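Local structure of tetratricopeptide TPR_2 repeat protein (Thermobaculum terrenum, 5DJS) at residues Leu51-Glu55 with Cys56-Gly60; Leu100-Ala103 with Leu104-Arg107; Pro202-Asp205 with Ala206-Arg210; Tyr79-Asn82 with Leu83-Leu87. The protein is of unknown function but joins helical tetratricopeptide repeats to a family 41 glycosyl transferase region of GT-B type that holds a bound uridine-5'-diphosphate. The protein carries 1 engineered substitution. One frame throughout, in Å; residues are numbered along the deposited sequence.

Overall arrangement
Along the chain the order is interaction 1, interaction 4, interaction 2, then interaction 3. The first three lie in the tetratricopeptide repeats: interaction 1 at the turn between helices 43-56 and 59-72, interaction 4 within helix 77-89, and interaction 2 at the end of helix 93-106. Interaction 4 sits in the middle, its centre about 11 Å from those of both others and touching each, so the three pack in series through the stacked helices. Interaction 3 belongs to the family 41 region, at the start of helix 206-214; its nearest atoms come within about 5 Å of interaction 1 without touching, placing the repeats close beside the GT-B part.

Interaction 1: residues Leu51-Glu55 with Cys56-Gly60; sequences LLHGE and CGNYG
Cys56 N donates to Leu52 O at 2.9 Å and fairly straight, a regular helical bond near the end of helix 43-56. Side chains tie the turn as well: His53 ND1 gives its proton to Asn58 OD1 at 3.3 Å, again nearly straight. The acceptor lies near the imidazole plane at the ring's edge, but the N-H reaches it from above the carbonyl plane of the amide, not along a lone pair, and the two flat groups are turned 53° from each other. His53 CG stands beside its own backbone N (chi1 -77°), and the ring projects outward from the helix with ND1 facing the Asn58 amide. Its other nitrogen, NE2, makes a weak bond to Glu29, so histidine bridges two partners here. Weaker backbone bonds follow, from Asn58 N to His53 O at 2.9 Å and from Gly57 N to Gly54 O at 3.4 Å. This is the tight helix-turn-helix of a tetratricopeptide repeat, passing from helix 43-56 to helix 59-72. Gly57 leaves the helix with a positive phi of 96°, where a side chain would press on the preceding carbonyl. Asn58 then forms an inverse gamma turn and occupies the N-cap position, although its side chain makes no capping bond; OD1 is the acceptor for His53. Beyond the turn, Tyr59 brings its ring edge to Gly54 O, with CE1 at 3.4 Å, while Gly57 O sits over one face. The Tyr59 hydroxyl bonds to Thr367, and the ring packs on Val86 and Ala89 of helix 77-89.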
loop_
_atom_site.group_PDB
_atom_site.type_symbol
_atom_site.label_atom_id
_atom_site.label_comp_id
_atom_site.label_asym_id
_atom_site.label_seq_id
_atom_site.Cartn_x
_atom_site.Cartn_y
_atom_site.Cartn_z
ATOM N N LEU A 51 15.460 -10.035 6.673
ATOM C CA LEU A 51 14.096 -9.976 6.087
ATOM C C LEU A 51 13.027 -9.957 7.157
ATOM O O LEU A 51 12.145 -9.105 7.141
ATOM C CB LEU A 51 13.754 -11.201 5.234
ATOM C CG LEU A 51 14.611 -11.704 4.101
ATOM C CD1 LEU A 51 13.843 -12.768 3.323
ATOM C CD2 LEU A 51 14.964 -10.553 3.208
ATOM N N LEU A 52 13.115 -10.934 8.057
ATOM C CA LEU A 52 12.054 -11.229 9.003
ATOM C C LEU A 52 11.797 -10.048 9.913
ATOM O O LEU A 52 10.654 -9.650 10.099
ATOM C CB LEU A 52 12.402 -12.471 9.832
ATOM C CG LEU A 52 12.479 -13.803 9.074
ATOM C CD1 LEU A 52 13.165 -14.857 9.935
ATOM C CD2 LEU A 52 11.098 -14.276 8.632
ATOM N N HIS A 53 12.869 -9.489 10.461
ATOM C CA HIS A 53 12.780 -8.272 11.268
ATOM C C HIS A 53 12.350 -7.047 10.452
ATOM O O HIS A 53 11.680 -6.162 10.980
ATOM C CB HIS A 53 14.089 -8.036 12.026
ATOM C CG HIS A 53 14.239 -8.930 13.217
ATOM N ND1 HIS A 53 13.674 -8.630 14.437
ATOM C CD2 HIS A 53 14.842 -10.132 13.368
ATOM C CE1 HIS A 53 13.938 -9.599 15.294
ATOM N NE2 HIS A 53 14.644 -10.524 14.671
ATOM N N GLY A 54 12.720 -7.015 9.174
ATOM C CA GLY A 54 12.221 -6.021 8.226
ATOM C C GLY A 54 10.718 -6.089 8.019
ATOM O O GLY A 54 10.055 -5.054 7.991
ATOM N N GLU A 55 10.187 -7.305 7.877
ATOM C CA GLU A 55 8.732 -7.530 7.819
ATOM C C GLU A 55 8.063 -7.188 9.154
ATOM O O GLU A 55 6.996 -6.585 9.159
ATOM C CB GLU A 55 8.392 -8.972 7.408
ATOM C CG GLU A 55 8.580 -9.262 5.919
ATOM C CD GLU A 55 8.233 -10.701 5.520
ATOM O OE1 GLU A 55 8.397 -11.640 6.341
ATOM O OE2 GLU A 55 7.800 -10.897 4.363
ATOM N N CYS A 56 8.697 -7.553 10.272
ATOM C CA CYS A 56 8.198 -7.197 11.618
ATOM C C CYS A 56 8.297 -5.699 11.965
ATOM O O CYS A 56 7.698 -5.272 12.941
ATOM C CB CYS A 56 8.912 -8.012 12.712
ATOM S SG CYS A 56 8.596 -9.793 12.668
ATOM N N GLY A 57 9.071 -4.916 11.209
ATOM C CA GLY A 57 9.191 -3.471 11.442
ATOM C C GLY A 57 10.377 -3.021 12.285
ATOM O O GLY A 57 10.551 -1.822 12.500
ATOM N N ASN A 58 11.196 -3.963 12.762
ATOM C CA ASN A 58 12.414 -3.633 13.512
ATOM C C ASN A 58 13.539 -3.209 12.570
ATOM O O ASN A 58 14.506 -3.941 12.386
ATOM C CB ASN A 58 12.883 -4.835 14.339
ATOM C CG ASN A 58 11.833 -5.325 15.307
ATOM O OD1 ASN A 58 11.353 -6.464 15.193
ATOM N ND2 ASN A 58 11.460 -4.468 16.270
ATOM N N TYR A 59 13.420 -2.021 11.985
ATOM C CA TYR A 59 14.333 -1.604 10.917
ATOM C C TYR A 59 15.771 -1.379 11.395
ATOM O O TYR A 59 16.712 -1.556 10.621
ATOM C CB TYR A 59 13.809 -0.365 10.179
ATOM C CG TYR A 59 12.392 -0.498 9.639
ATOM C CD1 TYR A 59 11.961 -1.668 8.992
ATOM C CD2 TYR A 59 11.484 0.554 9.757
ATOM C CE1 TYR A 59 10.670 -1.782 8.498
ATOM C CE2 TYR A 59 10.199 0.445 9.252
ATOM C CZ TYR A 59 9.794 -0.727 8.634
ATOM O OH TYR A 59 8.519 -0.842 8.144
ATOM N N GLY A 60 15.939 -1.017 12.667
ATOM C CA GLY A 60 17.264 -0.876 13.290
ATOM C C GLY A 60 18.096 -2.147 13.262
ATOM O O GLY A 60 19.202 -2.151 12.730
#

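Interaction 2: residues Leu100-Ala103 with Leu104-Arg107; sequences LHHA and LELR
His102 and Glu105, three residues apart on one face of helix 93-106, run side by side, and His102 ND1 donates to Glu105 OE1 at 3.1 Å. This is a His-carboxylate hydrogen bond within the last turns of a tetratricopeptide-repeat helix. The carboxylate oxygen sits at the ring edge, 22° out of the imidazole plane, and is met nearly along its own C-O bond; ring and carboxylate are turned 38° apart. Both residues carry CG beside the backbone N, and the extended chain of Glu105 brings OE1 back to His102. The pair suits an exposed surface, where the carboxylate would probably favour a protonated imidazole. Underneath, regular backbone bonds fix the spacing: Glu105 N to His101 O at 2.8 Å, Leu104 N to Leu100 O at 3.1 Å and Leu106 N to His102 O at 2.9 Å. The series fades at Arg107, the first residue to leave helical angles, whose N makes a weak bond to Ala103 O. Arg107 makes a cation-pi contact with Tyr110. The aliphatic side chains also meet neighbouring helices. Leu100 and the small, buried Ala103 meet Tyr81 of helix 77-89, where a methyl group allows close approach; Leu104 packs on Ala113 and Leu117 of helix 111-120, and Leu106 on Ala77 and His80. On the outer side the aliphatic part of Glu105 lies against the previous turn, its CG 3.3 Å from His101 O.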
loop_
_atom_site.group_PDB
_atom_site.type_symbol
_atom_site.label_atom_id
_atom_site.label_comp_id
_atom_site.label_asym_id
_atom_site.label_seq_id
_atom_site.Cartn_x
_atom_site.Cartn_y
_atom_site.Cartn_z
ATOM N N LEU A 100 18.837 -0.498 -4.078
ATOM C CA LEU A 100 18.054 -1.151 -5.130
ATOM C C LEU A 100 18.784 -1.094 -6.476
ATOM O O LEU A 100 18.789 -2.082 -7.206
ATOM C CB LEU A 100 16.647 -0.536 -5.235
ATOM C CG LEU A 100 15.440 -1.098 -4.465
ATOM C CD1 LEU A 100 15.797 -2.136 -3.421
ATOM C CD2 LEU A 100 14.612 0.025 -3.842
ATOM N N HIS A 101 19.398 0.046 -6.797
ATOM C CA HIS A 101 20.253 0.159 -7.987
ATOM C C HIS A 101 21.360 -0.887 -7.975
ATOM O O HIS A 101 21.592 -1.542 -8.989
ATOM C CB HIS A 101 20.884 1.560 -8.127
ATOM C CG HIS A 101 19.972 2.579 -8.736
ATOM N ND1 HIS A 101 19.754 2.667 -10.095
ATOM C CD2 HIS A 101 19.224 3.553 -8.171
ATOM C CE1 HIS A 101 18.899 3.645 -10.338
ATOM N NE2 HIS A 101 18.561 4.198 -9.187
ATOM N N HIS A 102 22.036 -1.042 -6.838
ATOM C CA HIS A 102 23.117 -2.016 -6.720
ATOM C C HIS A 102 22.632 -3.423 -7.030
ATOM O O HIS A 102 23.324 -4.168 -7.719
ATOM C CB HIS A 102 23.778 -1.982 -5.331
ATOM C CG HIS A 102 24.570 -0.742 -5.071
ATOM N ND1 HIS A 102 25.392 -0.170 -6.021
ATOM C CD2 HIS A 102 24.671 0.037 -3.968
ATOM C CE1 HIS A 102 25.958 0.912 -5.515
ATOM N NE2 HIS A 102 25.539 1.060 -4.272
ATOM N N ALA A 103 21.447 -3.766 -6.530
ATOM C CA ALA A 103 20.876 -5.092 -6.716
ATOM C C ALA A 103 20.604 -5.369 -8.190
ATOM O O ALA A 103 20.828 -6.484 -8.665
ATOM C CB ALA A 103 19.602 -5.238 -5.898
ATOM N N LEU A 104 20.143 -4.347 -8.910
ATOM C CA LEU A 104 19.962 -4.432 -10.368
ATOM C C LEU A 104 21.273 -4.432 -11.143
ATOM O O LEU A 104 21.392 -5.114 -12.151
ATOM C CB LEU A 104 19.080 -3.297 -10.886
ATOM C CG LEU A 104 17.591 -3.366 -10.561
ATOM C CD1 LEU A 104 16.926 -2.081 -11.030
ATOM C CD2 LEU A 104 16.925 -4.556 -11.230
ATOM N N GLU A 105 22.246 -3.653 -10.700
ATOM C CA GLU A 105 23.558 -3.688 -11.327
ATOM C C GLU A 105 24.159 -5.096 -11.248
ATOM O O GLU A 105 24.720 -5.579 -12.221
ATOM C CB GLU A 105 24.478 -2.642 -10.699
ATOM C CG GLU A 105 24.100 -1.216 -11.096
ATOM C CD GLU A 105 24.812 -0.136 -10.301
ATOM O OE1 GLU A 105 25.109 -0.316 -9.099
ATOM O OE2 GLU A 105 25.057 0.928 -10.894
ATOM N N LEU A 106 23.985 -5.759 -10.107
ATOM C CA LEU A 106 24.542 -7.098 -9.870
ATOM C C LEU A 106 23.743 -8.230 -10.521
ATOM O O LEU A 106 24.290 -9.290 -10.813
ATOM C CB LEU A 106 24.664 -7.361 -8.363
ATOM C CG LEU A 106 25.802 -6.608 -7.646
ATOM C CD1 LEU A 106 25.612 -6.602 -6.134
ATOM C CD2 LEU A 106 27.156 -7.217 -7.995
ATOM N N ARG A 107 22.445 -8.023 -10.706
ATOM C CA ARG A 107 21.583 -9.014 -11.310
ATOM C C ARG A 107 20.584 -8.229 -12.143
ATOM O O ARG A 107 19.521 -7.860 -11.654
ATOM C CB ARG A 107 20.902 -9.848 -10.222
ATOM C CG ARG A 107 20.239 -11.124 -10.727
ATOM C CD ARG A 107 18.964 -11.483 -9.966
ATOM N NE ARG A 107 19.196 -11.756 -8.542
ATOM C CZ ARG A 107 19.368 -12.959 -7.984
ATOM N NH1 ARG A 107 19.343 -14.079 -8.713
ATOM N NH2 ARG A 107 19.580 -13.047 -6.669
#

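Interaction 3: residues Pro202-Asp205 with Ala206-Arg210; sequences PRSD and ALTDR
From Ser204 into Asp205 the backbone is extended, and it coils into helix 206-214 at Ala206, where the first full helical bond runs from Asp209 N to Asp205 O at 3.2 Å and nearly straight, 170°. Asp205 is the N-cap. Its OD1 accepts from Thr208 N at 3.3 Å, met nearly along the C-O bond, and more weakly from Leu207 N at 3.0 Å. Its chi1 of 61° tucks CG between the backbone N and the carbonyl carbon, bringing OD1 to the amides of the first turn. OD2 takes a further bond from Cys174 N, so both oxygens are engaged, and the helix end would probably help stabilise the negative charge. The arrangement is a classic Asp N-cap in the family 41 region, where the loop after strand 193-199, an outermost strand of a six-stranded parallel sheet, enters helix 206-214. Thr208 supports the cap with its hydroxyl: OG1 lies 2.6 Å from Ser204 OG, a bond in which either could donate, and 2.9 Å from Asp205 O. Threonine suits this buried place because its methyl CG2 meanwhile lies against Asp205, 3.6 Å from OD1. Ser204 OG also bonds to Arg212, which makes a salt bridge with Asp209 as well. The end of the Leu207 side chain leads away from the cap and packs on Tyr179 and Glu182 of helix 176-187, about 10 Å from the bound uridine-5'-diphosphate, while Arg210 reaches Glu182 in a salt bridge.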
loop_
_atom_site.group_PDB
_atom_site.type_symbol
_atom_site.label_atom_id
_atom_site.label_comp_id
_atom_site.label_asym_id
_atom_site.label_seq_id
_atom_site.Cartn_x
_atom_site.Cartn_y
_atom_site.Cartn_z
ATOM N N PRO A 202 0.118 -17.094 2.639
ATOM C CA PRO A 202 -0.440 -18.054 3.604
ATOM C C PRO A 202 -1.066 -17.461 4.871
ATOM O O PRO A 202 -1.894 -18.128 5.488
ATOM C CB PRO A 202 0.756 -18.945 3.970
ATOM C CG PRO A 202 1.965 -18.202 3.548
ATOM C CD PRO A 202 1.573 -17.263 2.458
ATOM N N ARG A 203 -0.669 -16.254 5.273
ATOM C CA ARG A 203 -1.222 -15.643 6.486
ATOM C C ARG A 203 -2.752 -15.585 6.415
ATOM O O ARG A 203 -3.326 -14.992 5.495
ATOM C CB ARG A 203 -0.660 -14.237 6.717
ATOM C CG ARG A 203 0.722 -14.219 7.333
ATOM C CD ARG A 203 1.327 -12.832 7.268
ATOM N NE ARG A 203 1.729 -12.477 5.903
ATOM C CZ ARG A 203 2.459 -11.408 5.570
ATOM N NH1 ARG A 203 2.890 -10.553 6.499
ATOM N NH2 ARG A 203 2.767 -11.187 4.293
ATOM N N SER A 204 -3.389 -16.227 7.392
ATOM C CA SER A 204 -4.840 -16.334 7.459
ATOM C C SER A 204 -5.302 -15.960 8.869
ATOM O O SER A 204 -5.227 -16.776 9.800
ATOM C CB SER A 204 -5.273 -17.754 7.085
ATOM O OG SER A 204 -6.683 -17.893 7.062
ATOM N N ASP A 205 -5.734 -14.706 9.018
ATOM C CA ASP A 205 -6.261 -14.166 10.282
ATOM C C ASP A 205 -7.797 -14.076 10.262
ATOM O O ASP A 205 -8.429 -14.509 9.309
ATOM C CB ASP A 205 -5.601 -12.805 10.590
ATOM C CG ASP A 205 -5.873 -11.734 9.523
ATOM O OD1 ASP A 205 -6.900 -11.789 8.815
ATOM O OD2 ASP A 205 -5.042 -10.805 9.413
ATOM N N ALA A 206 -8.390 -13.521 11.314
ATOM C CA ALA A 206 -9.852 -13.342 11.393
ATOM C C ALA A 206 -10.505 -12.726 10.138
ATOM O O ALA A 206 -11.608 -13.125 9.762
ATOM C CB ALA A 206 -10.211 -12.512 12.623
ATOM N N LEU A 207 -9.844 -11.756 9.504
ATOM C CA LEU A 207 -10.403 -11.101 8.311
ATOM C C LEU A 207 -10.401 -12.028 7.078
ATOM O O LEU A 207 -11.333 -11.980 6.272
ATOM C CB LEU A 207 -9.667 -9.790 8.008
ATOM C CG LEU A 207 -10.114 -8.967 6.793
ATOM C CD1 LEU A 207 -11.620 -8.842 6.670
ATOM C CD2 LEU A 207 -9.540 -7.562 6.848
ATOM N N THR A 208 -9.376 -12.873 6.937
ATOM C CA THR A 208 -9.323 -13.819 5.812
ATOM C C THR A 208 -10.449 -14.846 5.964
ATOM O O THR A 208 -11.095 -15.207 4.983
ATOM C CB THR A 208 -7.954 -14.543 5.643
ATOM O OG1 THR A 208 -7.794 -15.558 6.635
ATOM C CG2 THR A 208 -6.814 -13.585 5.748
ATOM N N ASP A 209 -10.678 -15.290 7.199
ATOM C CA ASP A 209 -11.808 -16.168 7.524
ATOM C C ASP A 209 -13.135 -15.537 7.101
ATOM O O ASP A 209 -13.993 -16.223 6.522
ATOM C CB ASP A 209 -11.843 -16.523 9.019
ATOM C CG ASP A 209 -10.625 -17.334 9.475
ATOM O OD1 ASP A 209 -9.879 -17.876 8.628
ATOM O OD2 ASP A 209 -10.414 -17.428 10.701
ATOM N N ARG A 210 -13.288 -14.240 7.362
ATOM C CA ARG A 210 -14.474 -13.500 6.904
ATOM C C ARG A 210 -14.544 -13.393 5.370
ATOM O O ARG A 210 -15.603 -13.633 4.778
ATOM C CB ARG A 210 -14.572 -12.111 7.567
ATOM C CG ARG A 210 -15.273 -12.135 8.925
ATOM C CD ARG A 210 -15.384 -10.756 9.572
ATOM N NE ARG A 210 -14.223 -10.441 10.423
ATOM C CZ ARG A 210 -13.455 -9.349 10.358
ATOM N NH1 ARG A 210 -13.675 -8.365 9.480
ATOM N NH2 ARG A 210 -12.445 -9.231 11.213
#

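Interaction 4: residues Tyr79-Asn82 with Leu83-Leu87; sequences YHYN and LGNVL
Gly84 N donates to His80 O at 2.9 Å and 165°, the shortest of four helical bonds spanning this length of helix 77-89. Asn85 N to Tyr81 O and Val86 N to Asn82 O follow at 3.1 Å each, and Leu83 N to Tyr79 O at 3.2 Å. Among the side chains, the closest meeting is that of Tyr81 and Asn85. With CG opposite its backbone N (chi1 167°), the phenol projects from the helix, leaning slightly toward its C-terminal end, where Asn85 OD1 comes over one ring face, 3.2 Å from CZ of Tyr81, with the amide plane turned 76° against the ring. The phenol OH itself makes a weak bond to Arg112. Asn82 instead turns its amide back, ND2 bonding to Ser78 O one turn earlier, and Val86 CG2 rests 3.4 Å from Asn82 O. Gly84, buried and without a side chain, keeps the helix slim at a place where tetratricopeptide repeats commonly carry a small residue. The histidine and tyrosine ends are held from outside: His80 NE2 by Pro74 O, Tyr79 OH by Ser43. Tyr79 and Asn82 face helix 43-56, Val86 and Leu87 pack on Leu66 and Arg67 of helix 59-72, and Leu83 packs on Ser99 of helix 93-106.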
loop_
_atom_site.group_PDB
_atom_site.type_symbol
_atom_site.label_atom_id
_atom_site.label_comp_id
_atom_site.label_asym_id
_atom_site.label_seq_id
_atom_site.Cartn_x
_atom_site.Cartn_y
_atom_site.Cartn_z
ATOM N N TYR A 79 20.805 -9.481 -1.074
ATOM C CA TYR A 79 21.156 -8.824 0.185
ATOM C C TYR A 79 21.056 -7.307 0.042
ATOM O O TYR A 79 20.605 -6.623 0.969
ATOM C CB TYR A 79 22.573 -9.203 0.645
ATOM C CG TYR A 79 22.836 -10.690 0.908
ATOM C CD1 TYR A 79 21.818 -11.651 0.843
ATOM C CD2 TYR A 79 24.113 -11.127 1.251
ATOM C CE1 TYR A 79 22.076 -12.989 1.087
ATOM C CE2 TYR A 79 24.371 -12.468 1.498
ATOM C CZ TYR A 79 23.345 -13.394 1.416
ATOM O OH TYR A 79 23.584 -14.728 1.662
ATOM N N HIS A 80 21.474 -6.794 -1.120
ATOM C CA HIS A 80 21.285 -5.381 -1.469
ATOM C C HIS A 80 19.819 -5.015 -1.649
ATOM O O HIS A 80 19.392 -3.966 -1.175
ATOM C CB HIS A 80 22.050 -5.014 -2.735
ATOM C CG HIS A 80 23.536 -5.077 -2.577
ATOM N ND1 HIS A 80 24.279 -4.026 -2.080
ATOM C CD2 HIS A 80 24.421 -6.060 -2.869
ATOM C CE1 HIS A 80 25.556 -4.363 -2.070
ATOM N NE2 HIS A 80 25.669 -5.592 -2.542
ATOM N N TYR A 81 19.065 -5.875 -2.332
ATOM C CA TYR A 81 17.619 -5.679 -2.529
ATOM C C TYR A 81 16.906 -5.457 -1.199
ATOM O O TYR A 81 16.259 -4.439 -0.995
ATOM C CB TYR A 81 17.008 -6.883 -3.266
ATOM C CG TYR A 81 15.496 -6.947 -3.245
ATOM C CD1 TYR A 81 14.729 -5.929 -3.806
ATOM C CD2 TYR A 81 14.832 -8.034 -2.668
ATOM C CE1 TYR A 81 13.340 -5.988 -3.794
ATOM C CE2 TYR A 81 13.445 -8.099 -2.647
ATOM C CZ TYR A 81 12.706 -7.072 -3.211
ATOM O OH TYR A 81 11.338 -7.121 -3.197
ATOM N N ASN A 82 17.063 -6.402 -0.290
ATOM C CA ASN A 82 16.357 -6.343 0.977
ATOM C C ASN A 82 16.813 -5.242 1.913
ATOM O O ASN A 82 16.006 -4.725 2.684
ATOM C CB ASN A 82 16.404 -7.705 1.644
ATOM C CG ASN A 82 15.539 -8.685 0.913
ATOM O OD1 ASN A 82 14.314 -8.587 0.977
ATOM N ND2 ASN A 82 16.146 -9.589 0.167
ATOM N N LEU A 83 18.091 -4.887 1.837
ATOM C CA LEU A 83 18.603 -3.715 2.541
ATOM C C LEU A 83 17.925 -2.455 2.028
ATOM O O LEU A 83 17.496 -1.622 2.819
ATOM C CB LEU A 83 20.116 -3.583 2.379
ATOM C CG LEU A 83 20.721 -2.337 3.016
ATOM C CD1 LEU A 83 20.528 -2.348 4.528
ATOM C CD2 LEU A 83 22.192 -2.226 2.643
ATOM N N GLY A 84 17.834 -2.316 0.708
ATOM C CA GLY A 84 17.139 -1.182 0.093
ATOM C C GLY A 84 15.694 -1.016 0.555
ATOM O O GLY A 84 15.260 0.106 0.859
ATOM N N ASN A 85 14.955 -2.131 0.639
ATOM C CA ASN A 85 13.563 -2.095 1.110
ATOM C C ASN A 85 13.448 -1.674 2.569
ATOM O O ASN A 85 12.578 -0.870 2.912
ATOM C CB ASN A 85 12.835 -3.437 0.901
ATOM C CG ASN A 85 12.442 -3.709 -0.562
ATOM O OD1 ASN A 85 12.343 -4.871 -0.954
ATOM N ND2 ASN A 85 12.197 -2.667 -1.362
ATOM N N VAL A 86 14.324 -2.208 3.411
ATOM C CA VAL A 86 14.377 -1.794 4.807
ATOM C C VAL A 86 14.676 -0.298 4.927
ATOM O O VAL A 86 13.992 0.412 5.666
ATOM C CB VAL A 86 15.376 -2.636 5.615
ATOM C CG1 VAL A 86 15.657 -2.003 6.978
ATOM C CG2 VAL A 86 14.814 -4.040 5.806
ATOM N N LEU A 87 15.664 0.178 4.175
ATOM C CA LEU A 87 16.033 1.598 4.205
ATOM C C LEU A 87 14.907 2.525 3.735
ATOM O O LEU A 87 14.643 3.543 4.382
ATOM C CB LEU A 87 17.296 1.849 3.385
ATOM C CG LEU A 87 18.578 1.227 3.951
ATOM C CD1 LEU A 87 19.697 1.297 2.916
ATOM C CD2 LEU A 87 19.013 1.900 5.239
#